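Local coordinates for protein multicopper oxidase (Pseudomonas thermotolerans, PDB 6VOW) that probably oxidises phenolic, lignin-related substrates at a mononuclear copper and passes the electrons to a copper cluster that reduces dioxygen to water, as laccases do, at residues Met49-Ala59 / Trp174-Phe182; Pro214-Arg222 / Ala301-Leu309. One frame throughout, in Å; residues are numbered along the deposited sequence.

Contact 1 of 2, residues Met49-Ala59 / Trp174-Phe182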
ATOM      1  N   MET A  49      -9.990 -19.467  -7.917  1.00 47.07           N
ATOM      2  CA  MET A  49     -10.353 -19.238  -6.534  1.00 45.03           C
ATOM      3  C   MET A  49     -11.830 -19.289  -6.394  1.00 50.12           C
ATOM      4  O   MET A  49     -12.532 -18.774  -7.244  1.00 55.26           O
ATOM      5  CB  MET A  49      -9.968 -17.852  -6.194  1.00 44.02           C
ATOM      6  CG  MET A  49      -8.517 -17.700  -6.166  1.00 50.88           C
ATOM      7  SD  MET A  49      -8.146 -16.128  -5.511  1.00 53.43           S
ATOM      8  CE  MET A  49      -8.856 -16.108  -3.844  1.00 51.76           C
ATOM      9  N   GLU A  50     -12.282 -19.879  -5.291  1.00 53.30           N
ATOM     10  CA  GLU A  50     -13.723 -20.036  -4.963  1.00 51.33           C
ATOM     11  C   GLU A  50     -13.903 -18.933  -4.027  1.00 50.14           C
ATOM     12  O   GLU A  50     -13.747 -19.128  -2.834  1.00 62.97           O
ATOM     13  CB  GLU A  50     -14.037 -21.402  -4.268  1.00 52.32           C
ATOM     14  CG  GLU A  50     -15.479 -21.957  -4.371  1.00 57.96           C
ATOM     15  CD  GLU A  50     -15.671 -23.292  -3.627  1.00 76.10           C
ATOM     16  OE1 GLU A  50     -14.667 -23.954  -3.187  1.00 71.00           O
ATOM     17  OE2 GLU A  50     -16.858 -23.670  -3.465  1.00 69.69           O
ATOM     18  N   LEU A  51     -14.103 -17.740  -4.557  1.00 49.22           N
ATOM     19  CA  LEU A  51     -14.427 -16.587  -3.699  1.00 45.60           C
ATOM     20  C   LEU A  51     -15.890 -16.526  -3.400  1.00 58.19           C
ATOM     21  O   LEU A  51     -16.295 -16.100  -2.326  1.00 69.26           O
ATOM     22  CB  LEU A  51     -14.086 -15.304  -4.410  1.00 51.83           C
ATOM     23  CG  LEU A  51     -12.693 -14.738  -4.345  1.00 43.38           C
ATOM     24  CD1 LEU A  51     -12.659 -13.631  -5.359  1.00 50.91           C
ATOM     25  CD2 LEU A  51     -12.408 -14.175  -2.994  1.00 51.61           C
ATOM     26  N   VAL A  52     -16.683 -16.866  -4.406  1.00 65.83           N
ATOM     27  CA  VAL A  52     -18.089 -16.977  -4.233  1.00 53.60           C
ATOM     28  C   VAL A  52     -18.286 -18.465  -4.169  1.00 59.23           C
ATOM     29  O   VAL A  52     -17.948 -19.140  -5.153  1.00 56.26           O
ATOM     30  CB  VAL A  52     -18.826 -16.336  -5.406  1.00 56.19           C
ATOM     31  CG1 VAL A  52     -20.307 -16.625  -5.358  1.00 54.81           C
ATOM     32  CG2 VAL A  52     -18.632 -14.834  -5.365  1.00 56.52           C
ATOM     33  N   PRO A  53     -18.771 -18.996  -3.000  1.00 62.81           N
ATOM     34  CA  PRO A  53     -19.038 -20.423  -2.933  1.00 58.22           C
ATOM     35  C   PRO A  53     -19.659 -20.919  -4.240  1.00 69.96           C
ATOM     36  O   PRO A  53     -20.443 -20.182  -4.892  1.00 63.12           O
ATOM     37  CB  PRO A  53     -19.991 -20.542  -1.730  1.00 65.98           C
ATOM     38  CG  PRO A  53     -19.456 -19.527  -0.783  1.00 57.38           C
ATOM     39  CD  PRO A  53     -18.981 -18.376  -1.678  1.00 63.09           C
ATOM     40  N   GLY A  54     -19.198 -22.098  -4.664  1.00 63.26           N
ATOM     41  CA  GLY A  54     -19.791 -22.819  -5.772  1.00 64.89           C
ATOM     42  C   GLY A  54     -19.423 -22.302  -7.147  1.00 63.69           C
ATOM     43  O   GLY A  54     -20.023 -22.725  -8.122  1.00 69.69           O
ATOM     44  N   HIS A  55     -18.447 -21.412  -7.213  1.00 57.94           N
ATOM     45  CA  HIS A  55     -18.088 -20.660  -8.440  1.00 61.34           C
ATOM     46  C   HIS A  55     -16.606 -20.373  -8.494  1.00 54.81           C
ATOM     47  O   HIS A  55     -15.954 -20.123  -7.481  1.00 60.27           O
ATOM     48  CB  HIS A  55     -18.760 -19.299  -8.479  1.00 72.83           C
ATOM     49  CG  HIS A  55     -20.206 -19.346  -8.837  1.00 89.08           C
ATOM     50  ND1 HIS A  55     -20.645 -19.381 -10.146  1.00 98.13           N
ATOM     51  CD2 HIS A  55     -21.316 -19.332  -8.061  1.00 90.31           C
ATOM     52  CE1 HIS A  55     -21.965 -19.405 -10.157  1.00 92.40           C
ATOM     53  NE2 HIS A  55     -22.397 -19.359  -8.906  1.00 99.37           N
ATOM     54  N   VAL A  56     -16.102 -20.333  -9.710  1.00 51.27           N
ATOM     55  CA  VAL A  56     -14.680 -20.202  -9.958  1.00 53.77           C
ATOM     56  C   VAL A  56     -14.504 -18.842 -10.376  1.00 40.67           C
ATOM     57  O   VAL A  56     -15.203 -18.385 -11.255  1.00 54.54           O
ATOM     58  CB  VAL A  56     -14.183 -21.084 -11.094  1.00 57.88           C
ATOM     59  CG1 VAL A  56     -12.827 -20.587 -11.625  1.00 54.93           C
ATOM     60  CG2 VAL A  56     -14.069 -22.506 -10.571  1.00 64.07           C
ATOM     61  N   THR A  57     -13.533 -18.204  -9.762  1.00 46.71           N
ATOM     62  CA  THR A  57     -13.106 -16.916 -10.163  1.00 45.27           C
ATOM     63  C   THR A  57     -11.718 -17.141 -10.724  1.00 44.83           C
ATOM     64  O   THR A  57     -10.864 -17.830 -10.096  1.00 38.24           O
ATOM     65  CB  THR A  57     -13.029 -15.983  -8.999  1.00 50.15           C
ATOM     66  OG1 THR A  57     -14.345 -15.777  -8.471  1.00 49.95           O
ATOM     67  CG2 THR A  57     -12.450 -14.675  -9.515  1.00 43.58           C
ATOM     68  N   PRO A  58     -11.505 -16.610 -11.933  1.00 48.40           N
ATOM     69  CA  PRO A  58     -10.295 -17.014 -12.616  1.00 51.85           C
ATOM     70  C   PRO A  58      -9.166 -16.051 -12.266  1.00 44.53           C
ATOM     71  O   PRO A  58      -8.778 -15.324 -13.096  1.00 38.60           O
ATOM     72  CB  PRO A  58     -10.713 -16.960 -14.093  1.00 44.27           C
ATOM     73  CG  PRO A  58     -11.682 -15.809 -14.150  1.00 46.50           C
ATOM     74  CD  PRO A  58     -12.449 -15.931 -12.855  1.00 49.72           C
ATOM     75  N   ALA A  59      -8.709 -16.054 -11.021  1.00 41.04           N
ATOM     76  CA  ALA A  59      -7.783 -15.011 -10.542  1.00 44.17           C
ATOM     77  C   ALA A  59      -6.354 -15.270 -10.968  1.00 37.63           C
ATOM     78  O   ALA A  59      -6.043 -16.354 -11.482  1.00 41.55           O
ATOM     79  CB  ALA A  59      -7.863 -14.882  -8.998  1.00 40.05           C
ATOM     80  N   TRP A 174     -12.944  -7.348  -4.162  1.00 37.84           N
ATOM     81  CA  TRP A 174     -12.853  -7.981  -5.431  1.00 40.01           C
ATOM     82  C   TRP A 174     -14.010  -7.613  -6.307  1.00 41.58           C
ATOM     83  O   TRP A 174     -15.171  -7.781  -5.914  1.00 43.91           O
ATOM     84  CB  TRP A 174     -12.922  -9.472  -5.241  1.00 40.31           C
ATOM     85  CG  TRP A 174     -11.721 -10.083  -4.619  1.00 41.75           C
ATOM     86  CD1 TRP A 174     -11.501 -10.323  -3.277  1.00 43.85           C
ATOM     87  CD2 TRP A 174     -10.605 -10.608  -5.306  1.00 41.75           C
ATOM     88  NE1 TRP A 174     -10.311 -10.932  -3.113  1.00 47.16           N
ATOM     89  CE2 TRP A 174      -9.734 -11.126  -4.347  1.00 46.98           C
ATOM     90  CE3 TRP A 174     -10.234 -10.665  -6.662  1.00 48.73           C
ATOM     91  CZ2 TRP A 174      -8.535 -11.733  -4.684  1.00 46.27           C
ATOM     92  CZ3 TRP A 174      -9.025 -11.243  -6.984  1.00 54.91           C
ATOM     93  CH2 TRP A 174      -8.179 -11.769  -6.002  1.00 40.69           C
ATOM     94  N   HIS A 175     -13.673  -7.244  -7.533  1.00 45.37           N
ATOM     95  CA  HIS A 175     -14.621  -6.982  -8.590  1.00 44.72           C
ATOM     96  C   HIS A 175     -15.070  -8.303  -9.161  1.00 42.08           C
ATOM     97  O   HIS A 175     -14.715  -8.652 -10.239  1.00 42.82           O
ATOM     98  CB  HIS A 175     -13.958  -6.238  -9.736  1.00 40.42           C
ATOM     99  CG  HIS A 175     -13.303  -4.967  -9.362  1.00 38.76           C
ATOM    100  ND1 HIS A 175     -12.169  -4.897  -8.589  1.00 49.57           N
ATOM    101  CD2 HIS A 175     -13.582  -3.704  -9.720  1.00 48.76           C
ATOM    102  CE1 HIS A 175     -11.829  -3.632  -8.420  1.00 46.50           C
ATOM    103  NE2 HIS A 175     -12.674  -2.890  -9.082  1.00 43.33           N
ATOM    104  N   VAL A 176     -15.885  -9.033  -8.428  1.00 43.86           N
ATOM    105  CA  VAL A 176     -16.503 -10.219  -8.958  1.00 43.64           C
ATOM    106  C   VAL A 176     -17.990 -10.087  -8.688  1.00 49.84           C
ATOM    107  O   VAL A 176     -18.380  -9.492  -7.685  1.00 54.62           O
ATOM    108  CB  VAL A 176     -15.885 -11.505  -8.357  1.00 48.97           C
ATOM    109  CG1 VAL A 176     -14.394 -11.479  -8.542  1.00 54.29           C
ATOM    110  CG2 VAL A 176     -16.221 -11.697  -6.909  1.00 51.97           C
ATOM    111  N   ASP A 177     -18.829 -10.588  -9.604  1.00 57.28           N
ATOM    112  CA  ASP A 177     -20.289 -10.516  -9.408  1.00 57.10           C
ATOM    113  C   ASP A 177     -20.709 -11.593  -8.425  1.00 54.40           C
ATOM    114  O   ASP A 177     -19.897 -12.196  -7.793  1.00 63.60           O
ATOM    115  CB  ASP A 177     -21.065 -10.570 -10.744  1.00 52.07           C
ATOM    116  CG  ASP A 177     -20.878 -11.906 -11.508  1.00 55.92           C
ATOM    117  OD1 ASP A 177     -20.242 -12.825 -10.961  1.00 71.48           O
ATOM    118  OD2 ASP A 177     -21.395 -12.068 -12.644  1.00 77.95           O
ATOM    119  N   GLU A 178     -21.997 -11.836  -8.306  1.00 65.04           N
ATOM    120  CA  GLU A 178     -22.514 -12.916  -7.515  1.00 71.45           C
ATOM    121  C   GLU A 178     -22.207 -14.365  -7.970  1.00 66.87           C
ATOM    122  O   GLU A 178     -22.490 -15.293  -7.184  1.00 92.02           O
ATOM    123  CB  GLU A 178     -24.045 -12.714  -7.292  1.00 82.95           C
ATOM    124  CG  GLU A 178     -24.402 -11.738  -6.149  1.00 89.57           C
ATOM    125  CD  GLU A 178     -24.759 -10.329  -6.583  1.00 90.34           C
ATOM    126  OE1 GLU A 178     -24.298  -9.871  -7.666  1.00 91.61           O
ATOM    127  OE2 GLU A 178     -25.507  -9.677  -5.802  1.00 93.02           O
ATOM    128  N   GLN A 179     -21.641 -14.593  -9.169  1.00 73.14           N
ATOM    129  CA  GLN A 179     -21.306 -15.977  -9.672  1.00 82.79           C
ATOM    130  C   GLN A 179     -19.776 -16.194  -9.894  1.00 82.48           C
ATOM    131  O   GLN A 179     -19.280 -17.098 -10.648  1.00 79.46           O
ATOM    132  CB  GLN A 179     -22.154 -16.277 -10.913  1.00 89.45           C
ATOM    133  CG  GLN A 179     -23.637 -16.510 -10.552  1.00 75.73           C
ATOM    134  CD  GLN A 179     -24.461 -15.214 -10.485  1.00 78.89           C
ATOM    135  OE1 GLN A 179     -24.504 -14.422 -11.427  1.00 64.90           O
ATOM    136  NE2 GLN A 179     -25.138 -15.011  -9.380  1.00 84.65           N
ATOM    137  N   GLY A 180     -19.034 -15.349  -9.182  1.00 58.69           N
ATOM    138  CA  GLY A 180     -17.626 -15.354  -9.219  1.00 48.23           C
ATOM    139  C   GLY A 180     -16.930 -14.721 -10.381  1.00 57.13           C
ATOM    140  O   GLY A 180     -15.685 -14.669 -10.346  1.00 62.87           O
ATOM    141  N   ALA A 181     -17.666 -14.204 -11.384  1.00 58.06           N
ATOM    142  CA  ALA A 181     -17.015 -13.675 -12.577  1.00 49.81           C
ATOM    143  C   ALA A 181     -16.545 -12.289 -12.316  1.00 49.92           C
ATOM    144  O   ALA A 181     -17.226 -11.496 -11.652  1.00 52.63           O
ATOM    145  CB  ALA A 181     -17.956 -13.640 -13.746  1.00 57.07           C
ATOM    146  N   PHE A 182     -15.410 -11.957 -12.905  1.00 42.50           N
ATOM    147  CA  PHE A 182     -14.917 -10.611 -12.842  1.00 47.27           C
ATOM    148  C   PHE A 182     -15.802  -9.635 -13.643  1.00 55.29           C
ATOM    149  O   PHE A 182     -16.310  -9.949 -14.754  1.00 57.81           O
ATOM    150  CB  PHE A 182     -13.481 -10.507 -13.362  1.00 50.87           C
ATOM    151  CG  PHE A 182     -12.442 -11.183 -12.481  1.00 55.15           C
ATOM    152  CD1 PHE A 182     -12.224 -10.752 -11.183  1.00 52.62           C
ATOM    153  CD2 PHE A 182     -11.678 -12.220 -12.963  1.00 53.00           C
ATOM    154  CE1 PHE A 182     -11.274 -11.362 -10.351  1.00 48.22           C
ATOM    155  CE2 PHE A 182     -10.721 -12.818 -12.155  1.00 54.72           C
ATOM    156  CZ  PHE A 182     -10.518 -12.380 -10.843  1.00 46.99           C
TER
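Thr57 and Gly180 form the single direct hydrogen bond between Met49-Ala59 and Trp174-Phe182: Thr57 OG1 donates to Gly180 O at 2.6 Å, in the carbonyl plane and on a lone pair. The Thr57 torsion (chi1 -65°) sets this hydroxyl beside its own backbone N and sends CG2 the other way, over one face of the Phe182 ring, 3.7 Å from the ring centroid. Pro58 slides along the same ring, its CD 3.6 Å from Phe182 CE2, while Pro58 O and Ala59 CA lie at the ring edge, near its plane. Deeper in, Leu51 CD1 rests over the five-membered ring of Trp174, 3.8 Å from its centroid, and Met49 SD adds a distant, oblique Met-aromatic contact. At the outer end Gln179 CB lies over a face of His55, 3.6 Å from the imidazole centroid, and Val52 CG1 presses to 3.1 Å from Glu178 O. Gly180 has positive phi (78°), and a beta carbon there would crowd His55 CB and Thr57 OG1. Behind this shell, Asp177 OD1 accepts from Gln179 N and Ala181 N, which reach it from opposite faces of the carboxylate; the first of these bonds makes an Asx turn, and together they brace the type I turn that presents Gly180 O. Arg199 binds the carbonyls of Val176 and Asp177. Within Met49-Ala59, Glu50 OE2 accepts from Gly54 N, tying down the type II turn Val52-His55, and paired backbone bonds between Met49 and Thr57 close the loop's base. This is a beta-hairpin connection between strands 37-49 and 57-62, packed on the loop that leaves strand 165-174: a joint between the first and second cupredoxin-like domains of a multicopper oxidase.

Contact 2 of 2, residues Pro214-Arg222 / Ala301-Leu309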
ATOM      1  N   PRO A 214      -4.704 -14.443  21.073  1.00 62.34           N
ATOM      2  CA  PRO A 214      -4.600 -14.808  22.501  1.00 56.68           C
ATOM      3  C   PRO A 214      -5.035 -13.727  23.499  1.00 55.09           C
ATOM      4  O   PRO A 214      -4.574 -12.568  23.401  1.00 46.90           O
ATOM      5  CB  PRO A 214      -3.116 -15.114  22.684  1.00 60.34           C
ATOM      6  CG  PRO A 214      -2.416 -14.400  21.609  1.00 63.90           C
ATOM      7  CD  PRO A 214      -3.375 -14.259  20.458  1.00 60.33           C
ATOM      8  N   ALA A 215      -5.888 -14.121  24.455  1.00 48.97           N
ATOM      9  CA  ALA A 215      -6.492 -13.166  25.406  1.00 52.38           C
ATOM     10  C   ALA A 215      -5.485 -12.447  26.260  1.00 47.08           C
ATOM     11  O   ALA A 215      -4.485 -12.968  26.604  1.00 57.51           O
ATOM     12  CB  ALA A 215      -7.484 -13.845  26.318  1.00 63.53           C
ATOM     13  N   GLY A 216      -5.773 -11.218  26.590  1.00 49.43           N
ATOM     14  CA  GLY A 216      -4.945 -10.478  27.421  1.00 45.27           C
ATOM     15  C   GLY A 216      -3.758  -9.941  26.664  1.00 55.98           C
ATOM     16  O   GLY A 216      -3.182  -8.952  27.109  1.00 63.78           O
ATOM     17  N   GLN A 217      -3.402 -10.501  25.509  1.00 48.05           N
ATOM     18  CA  GLN A 217      -2.086 -10.153  24.919  1.00 56.54           C
ATOM     19  C   GLN A 217      -2.185  -8.856  24.072  1.00 50.22           C
ATOM     20  O   GLN A 217      -3.290  -8.494  23.633  1.00 64.55           O
ATOM     21  CB  GLN A 217      -1.595 -11.371  24.133  1.00 61.96           C
ATOM     22  CG  GLN A 217      -0.097 -11.641  24.186  1.00 76.14           C
ATOM     23  CD  GLN A 217       0.339 -12.542  25.275  1.00 76.56           C
ATOM     24  OE1 GLN A 217       1.070 -13.528  25.051  1.00 76.15           O
ATOM     25  NE2 GLN A 217      -0.089 -12.227  26.467  1.00 54.85           N
ATOM     26  N   VAL A 218      -1.095  -8.108  23.861  1.00 50.74           N
ATOM     27  CA  VAL A 218      -1.107  -7.041  22.836  1.00 44.29           C
ATOM     28  C   VAL A 218      -0.625  -7.583  21.472  1.00 48.52           C
ATOM     29  O   VAL A 218       0.417  -8.175  21.347  1.00 47.84           O
ATOM     30  CB  VAL A 218      -0.296  -5.797  23.274  1.00 49.28           C
ATOM     31  CG1 VAL A 218      -0.089  -4.804  22.156  1.00 50.61           C
ATOM     32  CG2 VAL A 218      -1.008  -5.067  24.404  1.00 57.26           C
ATOM     33  N   VAL A 219      -1.433  -7.387  20.430  1.00 46.46           N
ATOM     34  CA  VAL A 219      -1.175  -7.996  19.168  1.00 41.38           C
ATOM     35  C   VAL A 219      -0.995  -6.910  18.186  1.00 42.08           C
ATOM     36  O   VAL A 219      -1.737  -6.019  18.178  1.00 45.14           O
ATOM     37  CB  VAL A 219      -2.310  -8.881  18.677  1.00 48.51           C
ATOM     38  CG1 VAL A 219      -1.969  -9.358  17.272  1.00 54.95           C
ATOM     39  CG2 VAL A 219      -2.534 -10.060  19.645  1.00 49.23           C
ATOM     40  N   ARG A 220       0.021  -7.009  17.366  1.00 44.87           N
ATOM     41  CA  ARG A 220       0.265  -6.072  16.277  1.00 40.62           C
ATOM     42  C   ARG A 220      -0.439  -6.593  15.046  1.00 40.31           C
ATOM     43  O   ARG A 220      -0.050  -7.637  14.485  1.00 45.31           O
ATOM     44  CB  ARG A 220       1.719  -6.099  16.001  1.00 38.57           C
ATOM     45  CG  ARG A 220       2.121  -5.290  14.822  1.00 44.74           C
ATOM     46  CD  ARG A 220       3.581  -5.522  14.634  1.00 45.12           C
ATOM     47  NE  ARG A 220       4.177  -4.476  13.839  1.00 41.10           N
ATOM     48  CZ  ARG A 220       5.479  -4.274  13.801  1.00 46.85           C
ATOM     49  NH1 ARG A 220       6.279  -5.028  14.570  1.00 42.41           N
ATOM     50  NH2 ARG A 220       5.988  -3.300  13.033  1.00 40.70           N
ATOM     51  N   LEU A 221      -1.484  -5.892  14.648  1.00 40.00           N
ATOM     52  CA  LEU A 221      -2.254  -6.241  13.459  1.00 41.79           C
ATOM     53  C   LEU A 221      -1.684  -5.421  12.365  1.00 38.01           C
ATOM     54  O   LEU A 221      -1.682  -4.174  12.411  1.00 41.36           O
ATOM     55  CB  LEU A 221      -3.745  -5.854  13.616  1.00 41.04           C
ATOM     56  CG  LEU A 221      -4.543  -6.458  14.735  1.00 42.21           C
ATOM     57  CD1 LEU A 221      -5.983  -5.982  14.620  1.00 41.96           C
ATOM     58  CD2 LEU A 221      -4.445  -7.942  14.592  1.00 47.98           C
ATOM     59  N   ARG A 222      -1.153  -6.109  11.409  1.00 38.48           N
ATOM     60  CA  ARG A 222      -0.546  -5.435  10.254  1.00 39.93           C
ATOM     61  C   ARG A 222      -1.661  -5.374   9.226  1.00 38.11           C
ATOM     62  O   ARG A 222      -2.121  -6.414   8.790  1.00 36.07           O
ATOM     63  CB  ARG A 222       0.625  -6.288   9.706  1.00 37.79           C
ATOM     64  CG  ARG A 222       1.736  -6.484  10.709  1.00 32.79           C
ATOM     65  CD  ARG A 222       2.762  -7.441  10.148  1.00 39.18           C
ATOM     66  NE  ARG A 222       3.949  -7.656  11.022  1.00 37.65           N
ATOM     67  CZ  ARG A 222       4.977  -6.826  11.147  1.00 32.70           C
ATOM     68  NH1 ARG A 222       5.005  -5.690  10.578  1.00 33.63           N
ATOM     69  NH2 ARG A 222       6.019  -7.140  11.934  1.00 40.23           N
ATOM     70  N   ALA A 301       1.162 -14.440  30.272  1.00 75.36           N
ATOM     71  CA  ALA A 301       0.902 -13.196  31.003  1.00 74.68           C
ATOM     72  C   ALA A 301       0.471 -12.099  30.018  1.00 66.30           C
ATOM     73  O   ALA A 301       0.978 -12.046  28.897  1.00 68.48           O
ATOM     74  CB  ALA A 301       2.135 -12.758  31.778  1.00 70.35           C
ATOM     75  N   PRO A 302      -0.482 -11.246  30.421  1.00 65.50           N
ATOM     76  CA  PRO A 302      -0.718  -9.988  29.724  1.00 67.05           C
ATOM     77  C   PRO A 302       0.529  -9.060  29.667  1.00 66.95           C
ATOM     78  O   PRO A 302       1.087  -8.707  30.689  1.00 60.61           O
ATOM     79  CB  PRO A 302      -1.820  -9.322  30.568  1.00 63.94           C
ATOM     80  CG  PRO A 302      -2.465 -10.400  31.371  1.00 65.19           C
ATOM     81  CD  PRO A 302      -1.463 -11.499  31.508  1.00 69.78           C
ATOM     82  N   GLY A 303       0.954  -8.654  28.479  1.00 59.98           N
ATOM     83  CA  GLY A 303       2.192  -7.923  28.361  1.00 53.41           C
ATOM     84  C   GLY A 303       1.837  -6.485  28.221  1.00 56.04           C
ATOM     85  O   GLY A 303       0.670  -6.157  27.917  1.00 65.89           O
ATOM     86  N   ASP A 304       2.820  -5.600  28.374  1.00 54.56           N
ATOM     87  CA  ASP A 304       2.503  -4.170  28.334  1.00 62.38           C
ATOM     88  C   ASP A 304       2.517  -3.737  26.868  1.00 53.63           C
ATOM     89  O   ASP A 304       2.989  -4.454  25.953  1.00 55.25           O
ATOM     90  CB  ASP A 304       3.487  -3.324  29.194  1.00 71.51           C
ATOM     91  CG  ASP A 304       2.766  -2.357  30.206  1.00 87.87           C
ATOM     92  OD1 ASP A 304       1.794  -1.618  29.856  1.00 89.14           O
ATOM     93  OD2 ASP A 304       3.206  -2.342  31.373  1.00 80.06           O
ATOM     94  N   TRP A 305       1.962  -2.553  26.654  1.00 53.09           N
ATOM     95  CA  TRP A 305       2.057  -1.838  25.380  1.00 52.35           C
ATOM     96  C   TRP A 305       3.523  -1.770  25.014  1.00 50.52           C
ATOM     97  O   TRP A 305       4.303  -1.466  25.883  1.00 53.70           O
ATOM     98  CB  TRP A 305       1.449  -0.408  25.515  1.00 51.78           C
ATOM     99  CG  TRP A 305      -0.015  -0.474  25.673  1.00 55.71           C
ATOM    100  CD1 TRP A 305      -0.678  -0.351  26.809  1.00 51.59           C
ATOM    101  CD2 TRP A 305      -0.970  -0.794  24.647  1.00 53.70           C
ATOM    102  NE1 TRP A 305      -1.998  -0.548  26.586  1.00 68.20           N
ATOM    103  CE2 TRP A 305      -2.209  -0.819  25.254  1.00 63.48           C
ATOM    104  CE3 TRP A 305      -0.874  -1.056  23.268  1.00 48.32           C
ATOM    105  CZ2 TRP A 305      -3.408  -1.088  24.533  1.00 66.45           C
ATOM    106  CZ3 TRP A 305      -2.054  -1.338  22.528  1.00 45.83           C
ATOM    107  CH2 TRP A 305      -3.314  -1.342  23.168  1.00 50.32           C
ATOM    108  N   PRO A 306       3.902  -2.136  23.766  1.00 54.17           N
ATOM    109  CA  PRO A 306       5.303  -1.853  23.354  1.00 45.57           C
ATOM    110  C   PRO A 306       5.738  -0.386  23.384  1.00 46.77           C
ATOM    111  O   PRO A 306       4.963   0.516  23.233  1.00 52.64           O
ATOM    112  CB  PRO A 306       5.354  -2.428  21.935  1.00 44.01           C
ATOM    113  CG  PRO A 306       4.478  -3.650  22.050  1.00 49.20           C
ATOM    114  CD  PRO A 306       3.283  -3.177  22.889  1.00 51.97           C
ATOM    115  N   ALA A 307       6.998  -0.127  23.575  1.00 47.94           N
ATOM    116  CA  ALA A 307       7.528   1.214  23.304  1.00 45.10           C
ATOM    117  C   ALA A 307       7.273   1.606  21.810  1.00 47.30           C
ATOM    118  O   ALA A 307       6.988   0.726  20.982  1.00 47.22           O
ATOM    119  CB  ALA A 307       9.002   1.217  23.555  1.00 51.49           C
ATOM    120  N   PRO A 308       7.364   2.932  21.485  1.00 43.33           N
ATOM    121  CA  PRO A 308       7.307   3.400  20.099  1.00 42.40           C
ATOM    122  C   PRO A 308       8.273   2.629  19.248  1.00 46.88           C
ATOM    123  O   PRO A 308       9.397   2.417  19.665  1.00 52.09           O
ATOM    124  CB  PRO A 308       7.736   4.867  20.186  1.00 39.63           C
ATOM    125  CG  PRO A 308       7.353   5.294  21.596  1.00 47.90           C
ATOM    126  CD  PRO A 308       7.161   4.040  22.447  1.00 40.81           C
ATOM    127  N   LEU A 309       7.850   2.182  18.078  1.00 44.63           N
ATOM    128  CA  LEU A 309       8.794   1.643  17.109  1.00 37.84           C
ATOM    129  C   LEU A 309       9.848   2.710  16.781  1.00 42.17           C
ATOM    130  O   LEU A 309       9.525   3.916  16.654  1.00 50.48           O
ATOM    131  CB  LEU A 309       8.060   1.126  15.875  1.00 41.48           C
ATOM    132  CG  LEU A 309       7.093  -0.039  16.199  1.00 39.59           C
ATOM    133  CD1 LEU A 309       6.063  -0.220  15.066  1.00 45.97           C
ATOM    134  CD2 LEU A 309       7.841  -1.335  16.414  1.00 45.43           C
TER
HETATM  135  O   HOH W   1       1.240  -8.742  25.335  1.00 52.92           O
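Gly216 and Pro302 bring the two backbones closest, CA to CA 4.8 Å, and the chains then run in nearly the same direction, 23° apart, without pairing directly as strands. One water instead accepts from Val218 N at 2.8 Å and, weakly, from Gly303 N. Beside it Gln217 bends at chi2 (91°), which brings its amide to the loop: NE2 makes a short but poorly angled, weak bond to Ala301 O, 2.7 Å away, while OE1 accepts from His165 NE2. A leucine in place of Gln217 would probably leave both Ala301 O and His165 NE2 without these mates. Val218 fills the apolar middle with its two branches divided. CG2 sits over one face of Trp305, 4.2 Å from the centroid of the six-membered ring, and CG1 touches Pro306 CD at 3.8 Å. Trp305 also makes cation-pi contacts with Arg242 and Arg273. Farther along, Leu309 CD1 comes from the opposite direction to within 3.7 Å of Arg220 NH2. That guanidinium is reached by a chain extended from CG to NE and lies offset against the one of Arg222; Glu157 and Asp269 form salt bridges with Arg220, and Glu166 does so with Arg222. Arg273, from the adjacent strand 267-273, binds both Gly216 O and Gly303 O. The loop thus runs alongside the start of strand 218-225, which lies between strands 165-174 and 267-273, and ends with Leu309 against Pro250 of strand 249-255.

Contact 1 closes before contact 2 opens along the chain; their centres lie 36 Å apart and their nearest atoms about 15 Å, so they do not touch. The same six-stranded sheet of the middle domain serves both. Strands 165-174 and 218-225 are parallel neighbours in it, and because contact 1 uses the end of the former and contact 2 the beginning of the latter, they sit at opposite ends of the sheet. Contact 1 lies between the first and middle cupredoxin-like domains, while contact 2 packs the loop leading out of the middle one, toward strand 323-329 of the third, against its own sheet. Neither includes a copper ligand.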